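Side-chain contacts in A1 protein (Enterobacteria phage Qbeta, PDB 3RLK), which is a minor capsid protein of the phage, a coat protein lengthened by translational read-through, and is probably required for infection: residues Lys46-Pro51 with Ile117-Lys122; Pro31-Ser36 with Leu144-Ala149; Val56-Arg61 with Ile138-Ser143. One frame throughout, in Å; residues are numbered along the deposited sequence.

Contact 1: Lys46-Pro51 with Ile117-Lys122; sequences KNRPWP and IREGKK
Glu-119 reaches from strand 117-121 to the indole N-H of Trp-50 in the loop. Its CB lies 4.0 Å from Trp-50 CD1. CG stands anti to the backbone N (chi1 -166°), and from there the chain runs extended toward the loop. The carboxylate carbon CD then sits in the plane of the indole, 3.7 Å from Trp-50 NE1. At the tip, OE1 accepts a short hydrogen bond of 2.6 Å from Trp-50 NE1, nearly straight at 165°. The acceptor lies in the ring plane, but the N-H arrives from above the carboxylate plane, tilted 37° out of it. The same oxygen is 3.7 Å from Arg-48 CD; the guanidinium stands almost perpendicular to the carboxylate and points no N-H at it, so the two charges, Arg-48 NE and Glu-119 OE1 4.2 Å apart, probably attract without forming a salt bridge. OE2, the other branch, forms a salt bridge with Arg-131. Arg-48 lays its CG over one face of the indole, bends, and donates from NH1 to Trp-50 O, while NH2 pairs with Glu-42; the arginine thus braces one face of the indole and the tryptophan's backbone. A water joins the backbones, giving a hydrogen to Pro-51 O at 3.0 Å and accepting one from Glu-119 N at 2.7 Å. The arrangement fastens the loop between strands 40-42 and 52-58 to the sheet just where strand 52-58 begins to pair in parallel with 117-121, with helix 107-112 touching Trp-50 through Met-110 and Arg-111 and strand 129-135 supplying Arg-131.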
ATOM      1  N   LYS A  46     -16.899 -17.406  12.591  1.00 24.73           N
ATOM      2  CA  LYS A  46     -17.509 -16.311  13.380  1.00 26.17           C
ATOM      3  C   LYS A  46     -16.537 -15.288  13.970  1.00 24.55           C
ATOM      4  O   LYS A  46     -16.832 -14.083  14.044  1.00 26.52           O
ATOM      5  CB  LYS A  46     -18.390 -16.915  14.477  1.00 27.75           C
ATOM      6  CG  LYS A  46     -19.748 -17.463  13.977  1.00 31.78           C
ATOM      7  CD  LYS A  46     -20.435 -18.234  15.114  1.00 36.26           C
ATOM      8  CE  LYS A  46     -20.114 -17.658  16.494  1.00 38.69           C
ATOM      9  NZ  LYS A  46     -20.826 -16.390  16.847  1.00 38.20           N
ATOM     10  N   ASN A  47     -15.387 -15.762  14.428  1.00 23.01           N
ATOM     11  CA  ASN A  47     -14.349 -14.880  14.968  1.00 21.40           C
ATOM     12  C   ASN A  47     -13.382 -14.304  13.914  1.00 20.55           C
ATOM     13  O   ASN A  47     -12.707 -13.295  14.146  1.00 18.03           O
ATOM     14  CB  ASN A  47     -13.564 -15.631  16.036  1.00 20.54           C
ATOM     15  CG  ASN A  47     -14.268 -15.608  17.393  1.00 24.50           C
ATOM     16  OD1 ASN A  47     -13.946 -16.391  18.290  1.00 24.90           O
ATOM     17  ND2 ASN A  47     -15.207 -14.675  17.563  1.00 26.84           N
ATOM     18  N   ARG A  48     -13.328 -14.957  12.769  1.00 17.84           N
ATOM     19  CA  ARG A  48     -12.502 -14.461  11.659  1.00 20.20           C
ATOM     20  C   ARG A  48     -13.354 -14.319  10.389  1.00 19.50           C
ATOM     21  O   ARG A  48     -13.506 -15.273   9.627  1.00 21.50           O
ATOM     22  CB  ARG A  48     -11.258 -15.325  11.388  1.00 19.86           C
ATOM     23  CG  ARG A  48     -10.174 -14.598  10.554  1.00 20.52           C
ATOM     24  CD  ARG A  48      -9.614 -15.348   9.288  1.00 23.56           C
ATOM     25  NE  ARG A  48      -9.368 -16.698   9.576  1.00 29.87           N
ATOM     26  CZ  ARG A  48      -9.954 -17.766   9.064  1.00 22.82           C
ATOM     27  NH1 ARG A  48     -10.811 -17.809   8.027  1.00 20.82           N
ATOM     28  NH2 ARG A  48      -9.568 -18.858   9.614  1.00 23.28           N
ATOM     29  N   PRO A  49     -13.928 -13.129  10.177  1.00 20.51           N
ATOM     30  CA  PRO A  49     -15.004 -12.984   9.199  1.00 20.77           C
ATOM     31  C   PRO A  49     -14.477 -12.876   7.763  1.00 20.08           C
ATOM     32  O   PRO A  49     -15.176 -12.369   6.919  1.00 21.79           O
ATOM     33  CB  PRO A  49     -15.758 -11.698   9.670  1.00 22.38           C
ATOM     34  CG  PRO A  49     -14.736 -10.941  10.462  1.00 22.16           C
ATOM     35  CD  PRO A  49     -13.872 -11.996  11.125  1.00 20.98           C
ATOM     36  N   TRP A  50     -13.270 -13.366   7.507  1.00 18.30           N
ATOM     37  CA  TRP A  50     -12.678 -13.299   6.138  1.00 16.10           C
ATOM     38  C   TRP A  50     -12.085 -14.673   5.799  1.00 15.84           C
ATOM     39  O   TRP A  50     -11.643 -15.359   6.694  1.00 16.14           O
ATOM     40  CB  TRP A  50     -11.612 -12.181   6.029  1.00 15.82           C
ATOM     41  CG  TRP A  50     -10.511 -12.221   7.047  1.00 15.01           C
ATOM     42  CD1 TRP A  50      -9.363 -12.919   6.965  1.00 16.23           C
ATOM     43  CD2 TRP A  50     -10.465 -11.502   8.274  1.00 19.63           C
ATOM     44  NE1 TRP A  50      -8.601 -12.708   8.062  1.00 17.88           N
ATOM     45  CE2 TRP A  50      -9.250 -11.835   8.894  1.00 20.58           C
ATOM     46  CE3 TRP A  50     -11.339 -10.595   8.911  1.00 21.40           C
ATOM     47  CZ2 TRP A  50      -8.866 -11.307  10.140  1.00 22.79           C
ATOM     48  CZ3 TRP A  50     -10.980 -10.094  10.175  1.00 19.87           C
ATOM     49  CH2 TRP A  50      -9.756 -10.455  10.767  1.00 20.90           C
ATOM     50  N   PRO A  51     -12.047 -15.048   4.497  1.00 15.78           N
ATOM     51  CA  PRO A  51     -11.447 -16.331   4.217  1.00 15.58           C
ATOM     52  C   PRO A  51      -9.949 -16.270   4.405  1.00 14.58           C
ATOM     53  O   PRO A  51      -9.348 -15.179   4.468  1.00 13.26           O
ATOM     54  CB  PRO A  51     -11.738 -16.557   2.734  1.00 16.29           C
ATOM     55  CG  PRO A  51     -12.613 -15.415   2.236  1.00 18.50           C
ATOM     56  CD  PRO A  51     -12.553 -14.343   3.296  1.00 15.74           C
ATOM     57  N   ILE A 117      -7.305  -5.955   1.480  1.00 13.68           N
ATOM     58  CA  ILE A 117      -6.196  -6.699   2.068  1.00 12.93           C
ATOM     59  C   ILE A 117      -6.725  -8.148   2.181  1.00 12.46           C
ATOM     60  O   ILE A 117      -7.847  -8.330   2.616  1.00 12.85           O
ATOM     61  CB  ILE A 117      -5.892  -6.156   3.455  1.00 14.12           C
ATOM     62  CG1 ILE A 117      -5.784  -4.610   3.425  1.00 13.55           C
ATOM     63  CG2 ILE A 117      -4.660  -6.868   4.049  1.00 13.31           C
ATOM     64  CD1 ILE A 117      -5.801  -4.012   4.852  1.00 13.77           C
ATOM     65  N   ARG A 118      -5.977  -9.140   1.721  1.00 13.75           N
ATOM     66  CA  ARG A 118      -6.438 -10.565   1.849  1.00 11.73           C
ATOM     67  C   ARG A 118      -5.457 -11.327   2.674  1.00 11.95           C
ATOM     68  O   ARG A 118      -4.236 -11.117   2.559  1.00 12.35           O
ATOM     69  CB  ARG A 118      -6.640 -11.241   0.472  1.00 12.45           C
ATOM     70  CG  ARG A 118      -7.918 -10.738  -0.199  1.00  8.78           C
ATOM     71  CD  ARG A 118      -8.247 -11.494  -1.495  1.00 11.98           C
ATOM     72  NE  ARG A 118      -9.556 -11.065  -1.978  1.00 15.49           N
ATOM     73  CZ  ARG A 118     -10.191 -11.550  -3.052  1.00 16.52           C
ATOM     74  NH1 ARG A 118      -9.693 -12.555  -3.739  1.00 18.02           N
ATOM     75  NH2 ARG A 118     -11.377 -11.008  -3.410  1.00 19.33           N
ATOM     76  N   GLU A 119      -5.944 -12.254   3.509  1.00 10.01           N
ATOM     77  CA  GLU A 119      -4.995 -13.125   4.236  1.00 12.27           C
ATOM     78  C   GLU A 119      -4.684 -14.364   3.401  1.00 13.13           C
ATOM     79  O   GLU A 119      -5.622 -14.992   2.866  1.00 11.00           O
ATOM     80  CB  GLU A 119      -5.666 -13.569   5.541  1.00 12.77           C
ATOM     81  CG  GLU A 119      -4.677 -14.180   6.533  1.00 15.99           C
ATOM     82  CD  GLU A 119      -5.125 -13.958   7.957  1.00 22.88           C
ATOM     83  OE1 GLU A 119      -6.345 -14.044   8.206  1.00 23.65           O
ATOM     84  OE2 GLU A 119      -4.261 -13.670   8.798  1.00 26.62           O
ATOM     85  N   GLY A 120      -3.417 -14.758   3.296  1.00 12.67           N
ATOM     86  CA  GLY A 120      -3.184 -15.967   2.463  1.00 14.06           C
ATOM     87  C   GLY A 120      -2.035 -16.824   2.983  1.00 15.77           C
ATOM     88  O   GLY A 120      -1.099 -16.349   3.672  1.00 14.68           O
ATOM     89  N   LYS A 121      -2.119 -18.090   2.593  1.00 16.45           N
ATOM     90  CA  LYS A 121      -1.172 -19.092   2.997  1.00 18.58           C
ATOM     91  C   LYS A 121      -0.128 -19.299   1.859  1.00 17.90           C
ATOM     92  O   LYS A 121      -0.486 -19.651   0.773  1.00 16.79           O
ATOM     93  CB  LYS A 121      -1.864 -20.421   3.314  1.00 17.96           C
ATOM     94  CG  LYS A 121      -0.797 -21.460   3.852  1.00 21.54           C
ATOM     95  CD  LYS A 121      -1.380 -22.834   3.964  1.00 25.93           C
ATOM     96  CE  LYS A 121      -0.321 -23.827   4.477  1.00 27.48           C
ATOM     97  NZ  LYS A 121       0.144 -23.531   5.920  1.00 31.93           N
ATOM     98  N   LYS A 122       1.142 -19.034   2.135  1.00 17.95           N
ATOM     99  CA  LYS A 122       2.193 -19.239   1.112  1.00 17.61           C
ATOM    100  C   LYS A 122       2.612 -20.690   0.915  1.00 18.33           C
ATOM    101  O   LYS A 122       2.455 -21.530   1.816  1.00 18.71           O
ATOM    102  CB  LYS A 122       3.429 -18.425   1.471  1.00 19.63           C
ATOM    103  CG  LYS A 122       3.115 -16.930   1.596  1.00 24.72           C
ATOM    104  CD  LYS A 122       4.154 -16.005   0.936  1.00 29.48           C
ATOM    105  CE  LYS A 122       5.356 -15.770   1.795  1.00 30.92           C
ATOM    106  NZ  LYS A 122       5.623 -14.289   1.869  1.00 31.86           N
TER
HETATM  107  O   HOH W   1      -8.615 -12.639   3.125  1.00 11.80           O

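Contact 2: Pro31-Ser36 with Leu144-Ala149; sequences PFAIWS and LSDIAA
Asp-146 OD2 is gripped by two waters that tie it to the backbone around Ala-33. The first water donates to OD2 of Asp-146 at 2.6 Å. It gives its other hydrogen to Ala-33 O, also at 2.6 Å, so both are spent. From Trp-35 NE1 it accepts a bond of 2.9 Å, lying in the plane of the indole. The second water accepts from Ala-33 N at 3.0 Å and gives a hydrogen to Asp-146 OD2 at 2.9 Å. The polar link from the carboxylate to residues 33-35 runs through these waters. OD1 has Lys-122 as a long, weak ionic partner.

Beside this polar bridge, Phe-32 makes the apolar half of the contact. With CG anti to its own carbonyl carbon (chi1 -62°), the ring swings against the short helix. The Asp-146 and Phe-32 side chains lie alongside each other, pointing opposite ways, with CB of Asp-146 near CD1 of Phe-32. CA of Ile-147 makes a CH-pi contact over one face, 4.1 Å from the centroid of the Phe-32 ring, while CG1 of Ile-147 approaches Phe-32 CD2, the two side chains crossing at about a right angle. CE1 of Phe-32 also comes within 3.6 Å of the backbone O of Asp-146.

Helix 144-147 directly follows strand 140-143 and is held here against the lead-in to strand 34-38. Strand 183-188 adds Val-186, which touches both Phe-32 and Ile-147, and strand 129-135 adds Ile-133, which touches Ile-147, and Phe-132, edge-to-face with Trp-35.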
ATOM      1  N   PRO A  31       9.332  -4.472  -6.477  1.00 13.08           N
ATOM      2  CA  PRO A  31      10.553  -5.091  -6.022  1.00 12.73           C
ATOM      3  C   PRO A  31      10.367  -6.227  -5.015  1.00 13.71           C
ATOM      4  O   PRO A  31      11.338  -6.780  -4.528  1.00 17.33           O
ATOM      5  CB  PRO A  31      11.297  -3.913  -5.374  1.00 14.93           C
ATOM      6  CG  PRO A  31      10.307  -3.007  -4.944  1.00 14.54           C
ATOM      7  CD  PRO A  31       9.033  -3.231  -5.705  1.00 13.95           C
ATOM      8  N   PHE A  32       9.129  -6.591  -4.720  1.00 10.65           N
ATOM      9  CA  PHE A  32       8.832  -7.730  -3.877  1.00 10.31           C
ATOM     10  C   PHE A  32       7.993  -8.702  -4.652  1.00 10.42           C
ATOM     11  O   PHE A  32       7.440  -8.336  -5.714  1.00 10.29           O
ATOM     12  CB  PHE A  32       8.077  -7.283  -2.624  1.00 10.53           C
ATOM     13  CG  PHE A  32       8.881  -6.350  -1.765  1.00  8.08           C
ATOM     14  CD1 PHE A  32       9.896  -6.830  -0.956  1.00 14.08           C
ATOM     15  CD2 PHE A  32       8.650  -4.966  -1.821  1.00 12.06           C
ATOM     16  CE1 PHE A  32      10.710  -5.959  -0.203  1.00 14.10           C
ATOM     17  CE2 PHE A  32       9.448  -4.085  -1.104  1.00 12.57           C
ATOM     18  CZ  PHE A  32      10.473  -4.598  -0.250  1.00 12.81           C
ATOM     19  N   ALA A  33       7.972  -9.950  -4.168  1.00 11.08           N
ATOM     20  CA  ALA A  33       7.184 -10.977  -4.805  1.00 10.45           C
ATOM     21  C   ALA A  33       5.731 -10.526  -4.872  1.00  8.89           C
ATOM     22  O   ALA A  33       5.142  -9.896  -3.929  1.00  9.93           O
ATOM     23  CB  ALA A  33       7.285 -12.280  -4.032  1.00 11.36           C
ATOM     24  N   ILE A  34       5.107 -10.848  -5.994  1.00 11.00           N
ATOM     25  CA  ILE A  34       3.662 -10.602  -6.144  1.00  8.34           C
ATOM     26  C   ILE A  34       2.820 -11.921  -6.368  1.00 10.82           C
ATOM     27  O   ILE A  34       3.396 -12.892  -6.833  1.00  9.16           O
ATOM     28  CB  ILE A  34       3.382  -9.554  -7.182  1.00  8.94           C
ATOM     29  CG1 ILE A  34       3.920  -9.991  -8.547  1.00 12.36           C
ATOM     30  CG2 ILE A  34       3.963  -8.177  -6.744  1.00  8.09           C
ATOM     31  CD1 ILE A  34       3.175  -9.204  -9.730  1.00 13.49           C
ATOM     32  N   TRP A  35       1.498 -11.881  -6.032  1.00 10.79           N
ATOM     33  CA  TRP A  35       0.736 -13.116  -5.791  1.00 10.02           C
ATOM     34  C   TRP A  35      -0.656 -12.946  -6.291  1.00 10.77           C
ATOM     35  O   TRP A  35      -1.118 -11.815  -6.423  1.00 11.87           O
ATOM     36  CB  TRP A  35       0.619 -13.368  -4.290  1.00 11.98           C
ATOM     37  CG  TRP A  35       1.973 -13.417  -3.650  1.00 10.77           C
ATOM     38  CD1 TRP A  35       2.723 -12.324  -3.212  1.00  8.35           C
ATOM     39  CD2 TRP A  35       2.768 -14.589  -3.425  1.00  7.85           C
ATOM     40  NE1 TRP A  35       3.922 -12.780  -2.702  1.00  8.64           N
ATOM     41  CE2 TRP A  35       3.960 -14.157  -2.809  1.00 10.84           C
ATOM     42  CE3 TRP A  35       2.555 -15.995  -3.630  1.00  8.41           C
ATOM     43  CZ2 TRP A  35       4.950 -15.059  -2.398  1.00 12.95           C
ATOM     44  CZ3 TRP A  35       3.557 -16.890  -3.213  1.00 10.93           C
ATOM     45  CH2 TRP A  35       4.743 -16.418  -2.645  1.00 11.66           C
ATOM     46  N   SER A  36      -1.315 -14.102  -6.520  1.00 11.57           N
ATOM     47  CA  SER A  36      -2.773 -14.147  -6.793  1.00 12.10           C
ATOM     48  C   SER A  36      -3.377 -14.882  -5.590  1.00 11.01           C
ATOM     49  O   SER A  36      -2.896 -15.984  -5.219  1.00 12.75           O
ATOM     50  CB  SER A  36      -3.060 -14.896  -8.113  1.00 12.22           C
ATOM     51  OG  SER A  36      -4.450 -15.037  -8.343  1.00 13.77           O
ATOM     52  N   LEU A 144       2.576  -7.855   3.115  1.00  9.17           N
ATOM     53  CA  LEU A 144       2.953  -6.796   4.063  1.00 11.25           C
ATOM     54  C   LEU A 144       4.197  -7.218   4.927  1.00 13.44           C
ATOM     55  O   LEU A 144       5.050  -6.383   5.338  1.00 13.52           O
ATOM     56  CB  LEU A 144       1.709  -6.421   4.923  1.00 11.95           C
ATOM     57  CG  LEU A 144       0.681  -5.699   4.021  1.00 12.01           C
ATOM     58  CD1 LEU A 144      -0.697  -5.734   4.752  1.00 11.49           C
ATOM     59  CD2 LEU A 144       1.187  -4.235   3.706  1.00 11.18           C
ATOM     60  N   SER A 145       4.332  -8.545   5.075  1.00 14.10           N
ATOM     61  CA  SER A 145       5.452  -9.153   5.777  1.00 15.18           C
ATOM     62  C   SER A 145       6.724  -8.891   5.009  1.00 14.97           C
ATOM     63  O   SER A 145       7.693  -8.456   5.616  1.00 16.53           O
ATOM     64  CB  SER A 145       5.288 -10.668   6.014  1.00 15.67           C
ATOM     65  OG  SER A 145       4.274 -10.890   7.014  1.00 17.56           O
ATOM     66  N   ASP A 146       6.691  -9.059   3.687  1.00 12.26           N
ATOM     67  CA  ASP A 146       7.838  -8.827   2.842  1.00 13.63           C
ATOM     68  C   ASP A 146       8.217  -7.319   2.788  1.00 13.88           C
ATOM     69  O   ASP A 146       9.365  -6.961   2.994  1.00 13.09           O
ATOM     70  CB  ASP A 146       7.590  -9.309   1.393  1.00 13.01           C
ATOM     71  CG  ASP A 146       7.452 -10.817   1.241  1.00 16.12           C
ATOM     72  OD1 ASP A 146       7.544 -11.538   2.259  1.00 20.38           O
ATOM     73  OD2 ASP A 146       7.277 -11.298   0.070  1.00 19.80           O
ATOM     74  N   ILE A 147       7.232  -6.453   2.515  1.00 11.94           N
ATOM     75  CA  ILE A 147       7.464  -4.988   2.406  1.00 11.13           C
ATOM     76  C   ILE A 147       8.134  -4.431   3.701  1.00  9.98           C
ATOM     77  O   ILE A 147       9.011  -3.583   3.633  1.00 10.40           O
ATOM     78  CB  ILE A 147       6.097  -4.265   2.129  1.00 12.01           C
ATOM     79  CG1 ILE A 147       5.557  -4.764   0.770  1.00  7.43           C
ATOM     80  CG2 ILE A 147       6.241  -2.716   2.276  1.00 11.07           C
ATOM     81  CD1 ILE A 147       4.092  -4.337   0.490  1.00  7.07           C
ATOM     82  N   ALA A 148       7.659  -4.839   4.865  1.00 12.31           N
ATOM     83  CA  ALA A 148       8.095  -4.314   6.126  1.00 12.71           C
ATOM     84  C   ALA A 148       9.198  -5.121   6.869  1.00 13.97           C
ATOM     85  O   ALA A 148       9.470  -4.869   8.051  1.00 12.72           O
ATOM     86  CB  ALA A 148       6.856  -4.052   7.054  1.00 14.28           C
ATOM     87  N   ALA A 149       9.838  -6.056   6.187  1.00 12.84           N
ATOM     88  CA  ALA A 149      10.883  -6.919   6.798  1.00 14.85           C
ATOM     89  C   ALA A 149      12.111  -6.110   7.155  1.00 15.00           C
ATOM     90  O   ALA A 149      12.405  -5.082   6.590  1.00 14.95           O
ATOM     91  CB  ALA A 149      11.301  -8.033   5.860  1.00 13.78           C
TER
HETATM   92  O   HOH W   2       5.255 -10.518  -1.384  1.00 16.09           O
HETATM   93  O   HOH W   3       9.514 -10.449  -1.626  1.00 19.13           O

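Contact 3: Val56-Arg61 with Ile138-Ser143; sequences VELQPR and INAYCS
Leu-58 and Ala-140 form the tightly packed part of this contact, Leu-58 CD1 meeting Ala-140 CB at 3.7 Å. Next to them CB of Arg-61 lies 4.1 Å from CB of the buried Ile-138, so the root of the arginine belongs to the same apolar patch. Ile-34 of strand 34-38, which runs between strands 52-58 and 140-143 in the sheet, touches Leu-58, Ala-140 and Arg-61 and joins the patch.

The looser side lies toward Asn-139, which is exposed at the turn into strand 140-143. Here the chain takes a left-handed conformation, and Asn-139 and Ala-140 both face Leu-135 in a G1 beta bulge; OD1 of Asn-139 is hydrogen-bonded to the hydroxyl of Tyr-134. Arg-61, extended from CG to NE, carries its guanidinium along this margin. NH1 donates to Ile-138 O at 2.8 Å, bent to 148° at the hydrogen, with the oxygen at the edge of the guanidinium and close to its plane. Asn-139 O stands farther off, 3.6 Å from NH1.

A cation therefore meets a neutral carbonyl rather than a carboxylate. The bond probably draws on charge and dipole together, satisfying the peptide oxygen just before the bulge while the aliphatic stem of Arg-61 remains in apolar company.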
ATOM      1  N   VAL A  56      -0.839 -17.782  -4.681  1.00 12.14           N
ATOM      2  CA  VAL A  56      -0.108 -18.311  -5.842  1.00 13.43           C
ATOM      3  C   VAL A  56       0.842 -17.264  -6.439  1.00 12.96           C
ATOM      4  O   VAL A  56       0.406 -16.168  -6.776  1.00 12.53           O
ATOM      5  CB  VAL A  56      -1.096 -18.885  -6.908  1.00 14.97           C
ATOM      6  CG1 VAL A  56      -0.360 -19.294  -8.239  1.00 13.80           C
ATOM      7  CG2 VAL A  56      -1.945 -20.075  -6.260  1.00 14.10           C
ATOM      8  N   GLU A  57       2.134 -17.588  -6.562  1.00 12.15           N
ATOM      9  CA  GLU A  57       3.129 -16.575  -7.093  1.00 12.19           C
ATOM     10  C   GLU A  57       2.937 -16.231  -8.591  1.00 13.05           C
ATOM     11  O   GLU A  57       2.632 -17.101  -9.427  1.00 13.06           O
ATOM     12  CB  GLU A  57       4.546 -17.059  -6.722  1.00 13.02           C
ATOM     13  CG  GLU A  57       5.622 -16.016  -6.739  1.00 14.86           C
ATOM     14  CD  GLU A  57       7.039 -16.690  -6.497  1.00 19.14           C
ATOM     15  OE1 GLU A  57       7.101 -17.873  -6.068  1.00 22.06           O
ATOM     16  OE2 GLU A  57       8.027 -16.015  -6.733  1.00 19.66           O
ATOM     17  N   LEU A  58       3.040 -14.947  -8.911  1.00 10.77           N
ATOM     18  CA  LEU A  58       3.033 -14.456 -10.281  1.00 10.62           C
ATOM     19  C   LEU A  58       4.426 -14.022 -10.724  1.00 10.22           C
ATOM     20  O   LEU A  58       5.320 -13.711  -9.872  1.00 14.08           O
ATOM     21  CB  LEU A  58       2.074 -13.222 -10.358  1.00  9.48           C
ATOM     22  CG  LEU A  58       0.683 -13.588  -9.850  1.00 11.05           C
ATOM     23  CD1 LEU A  58       0.008 -12.232  -9.681  1.00 15.73           C
ATOM     24  CD2 LEU A  58      -0.007 -14.396 -10.933  1.00 14.63           C
ATOM     25  N   GLN A  59       4.654 -13.970 -12.039  1.00 11.46           N
ATOM     26  CA  GLN A  59       5.896 -13.439 -12.487  1.00  9.48           C
ATOM     27  C   GLN A  59       5.880 -11.901 -12.191  1.00 10.17           C
ATOM     28  O   GLN A  59       4.832 -11.320 -12.058  1.00 10.07           O
ATOM     29  CB  GLN A  59       6.054 -13.676 -14.024  1.00  9.63           C
ATOM     30  CG  GLN A  59       6.264 -15.181 -14.399  1.00 12.29           C
ATOM     31  CD  GLN A  59       7.710 -15.639 -14.080  1.00 14.97           C
ATOM     32  OE1 GLN A  59       8.671 -14.921 -14.374  1.00 16.80           O
ATOM     33  NE2 GLN A  59       7.838 -16.792 -13.484  1.00 13.02           N
ATOM     34  N   PRO A  60       7.046 -11.283 -12.033  1.00 11.82           N
ATOM     35  CA  PRO A  60       7.114  -9.843 -11.755  1.00 11.87           C
ATOM     36  C   PRO A  60       6.379  -8.940 -12.757  1.00 11.63           C
ATOM     37  O   PRO A  60       6.282  -9.240 -13.986  1.00 10.79           O
ATOM     38  CB  PRO A  60       8.621  -9.550 -11.752  1.00 13.51           C
ATOM     39  CG  PRO A  60       9.237 -10.880 -11.442  1.00 13.02           C
ATOM     40  CD  PRO A  60       8.369 -11.938 -12.053  1.00 12.31           C
ATOM     41  N   ARG A  61       5.939  -7.781 -12.271  1.00 10.91           N
ATOM     42  CA  ARG A  61       5.163  -6.844 -13.118  1.00 10.49           C
ATOM     43  C   ARG A  61       5.693  -5.443 -12.862  1.00 12.33           C
ATOM     44  O   ARG A  61       6.243  -5.200 -11.791  1.00 14.08           O
ATOM     45  CB  ARG A  61       3.668  -6.892 -12.726  1.00 12.52           C
ATOM     46  CG  ARG A  61       2.924  -8.115 -13.327  1.00 14.80           C
ATOM     47  CD  ARG A  61       1.594  -8.408 -12.707  1.00 12.88           C
ATOM     48  NE  ARG A  61       1.063  -9.654 -13.277  1.00 12.77           N
ATOM     49  CZ  ARG A  61      -0.241  -9.931 -13.435  1.00 12.65           C
ATOM     50  NH1 ARG A  61      -1.187  -9.045 -13.040  1.00 12.67           N
ATOM     51  NH2 ARG A  61      -0.612 -11.087 -14.028  1.00 15.54           N
ATOM     52  N   ILE A 138      -1.345  -3.094 -10.711  1.00 12.18           N
ATOM     53  CA  ILE A 138      -0.873  -4.311 -11.389  1.00 11.55           C
ATOM     54  C   ILE A 138      -1.783  -5.524 -11.182  1.00 10.87           C
ATOM     55  O   ILE A 138      -1.409  -6.667 -11.572  1.00 13.36           O
ATOM     56  CB  ILE A 138       0.664  -4.609 -11.005  1.00  9.40           C
ATOM     57  CG1 ILE A 138       0.772  -4.835  -9.479  1.00 10.34           C
ATOM     58  CG2 ILE A 138       1.579  -3.422 -11.432  1.00  9.01           C
ATOM     59  CD1 ILE A 138       2.140  -5.321  -8.965  1.00 12.11           C
ATOM     60  N   ASN A 139      -2.985  -5.305 -10.606  1.00 12.98           N
ATOM     61  CA  ASN A 139      -3.961  -6.357 -10.220  1.00 11.31           C
ATOM     62  C   ASN A 139      -3.289  -7.607  -9.630  1.00 12.61           C
ATOM     63  O   ASN A 139      -3.410  -8.715 -10.172  1.00 12.38           O
ATOM     64  CB  ASN A 139      -4.810  -6.745 -11.464  1.00 13.10           C
ATOM     65  CG  ASN A 139      -5.952  -7.709 -11.144  1.00 12.04           C
ATOM     66  OD1 ASN A 139      -6.666  -7.554 -10.158  1.00 14.45           O
ATOM     67  ND2 ASN A 139      -6.179  -8.672 -12.064  1.00 12.52           N
ATOM     68  N   ALA A 140      -2.615  -7.433  -8.495  1.00 11.42           N
ATOM     69  CA  ALA A 140      -1.880  -8.515  -7.891  1.00 11.76           C
ATOM     70  C   ALA A 140      -1.725  -8.071  -6.448  1.00 11.17           C
ATOM     71  O   ALA A 140      -1.950  -6.872  -6.088  1.00 11.87           O
ATOM     72  CB  ALA A 140      -0.519  -8.750  -8.580  1.00 11.79           C
ATOM     73  N   TYR A 141      -1.237  -8.997  -5.653  1.00  9.85           N
ATOM     74  CA  TYR A 141      -1.160  -8.818  -4.196  1.00  9.27           C
ATOM     75  C   TYR A 141       0.307  -8.844  -3.780  1.00 10.74           C
ATOM     76  O   TYR A 141       1.135  -9.521  -4.375  1.00 10.09           O
ATOM     77  CB  TYR A 141      -1.879  -9.968  -3.501  1.00  8.31           C
ATOM     78  CG  TYR A 141      -3.341  -9.862  -3.583  1.00 10.89           C
ATOM     79  CD1 TYR A 141      -4.061  -9.193  -2.578  1.00  9.46           C
ATOM     80  CD2 TYR A 141      -4.013 -10.380  -4.673  1.00 11.52           C
ATOM     81  CE1 TYR A 141      -5.517  -9.051  -2.692  1.00 12.21           C
ATOM     82  CE2 TYR A 141      -5.427 -10.279  -4.788  1.00 15.35           C
ATOM     83  CZ  TYR A 141      -6.149  -9.628  -3.803  1.00 14.52           C
ATOM     84  OH  TYR A 141      -7.523  -9.548  -3.957  1.00 16.96           O
ATOM     85  N   CYS A 142       0.610  -8.126  -2.718  1.00  9.70           N
ATOM     86  CA  CYS A 142       2.034  -8.099  -2.241  1.00 10.83           C
ATOM     87  C   CYS A 142       2.009  -8.291  -0.708  1.00  9.53           C
ATOM     88  O   CYS A 142       1.127  -7.709  -0.035  1.00 10.52           O
ATOM     89  CB  CYS A 142       2.669  -6.743  -2.623  1.00 11.42           C
ATOM     90  SG  CYS A 142       4.473  -6.760  -2.285  1.00 14.74           S
ATOM     91  N   SER A 143       2.877  -9.153  -0.159  1.00  7.69           N
ATOM     92  CA  SER A 143       2.877  -9.492   1.293  1.00  9.19           C
ATOM     93  C   SER A 143       3.360  -8.281   2.122  1.00  8.38           C
ATOM     94  O   SER A 143       4.482  -7.825   1.862  1.00 10.46           O
ATOM     95  CB  SER A 143       3.852 -10.611   1.555  1.00 10.61           C
ATOM     96  OG  SER A 143       3.890 -10.847   2.961  1.00 11.42           O
TER

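How the contacts relate
All three contacts gather on one mixed sheet of the read-through domain. Contacts 2 and 3 are close neighbours, their centres about 9 Å apart, and share the region where strand 34-38 lies between 52-58 and 140-143; helix 144-147 continues directly from the latter. Contact 1 lies farther off, where the loop before strand 52-58 meets strand 117-121, about 17 Å from contact 2 and 18 Å from contact 3 between centres. Along the chain, contact 2 encloses both others, whereas contacts 1 and 3 alternate their segments. Lys-122 packs on Trp-35, and Arg-118 comes close to Tyr-141. Sequence-distant parts are thereby interlaced into a single unit, consistent with a compact beta-barrel core.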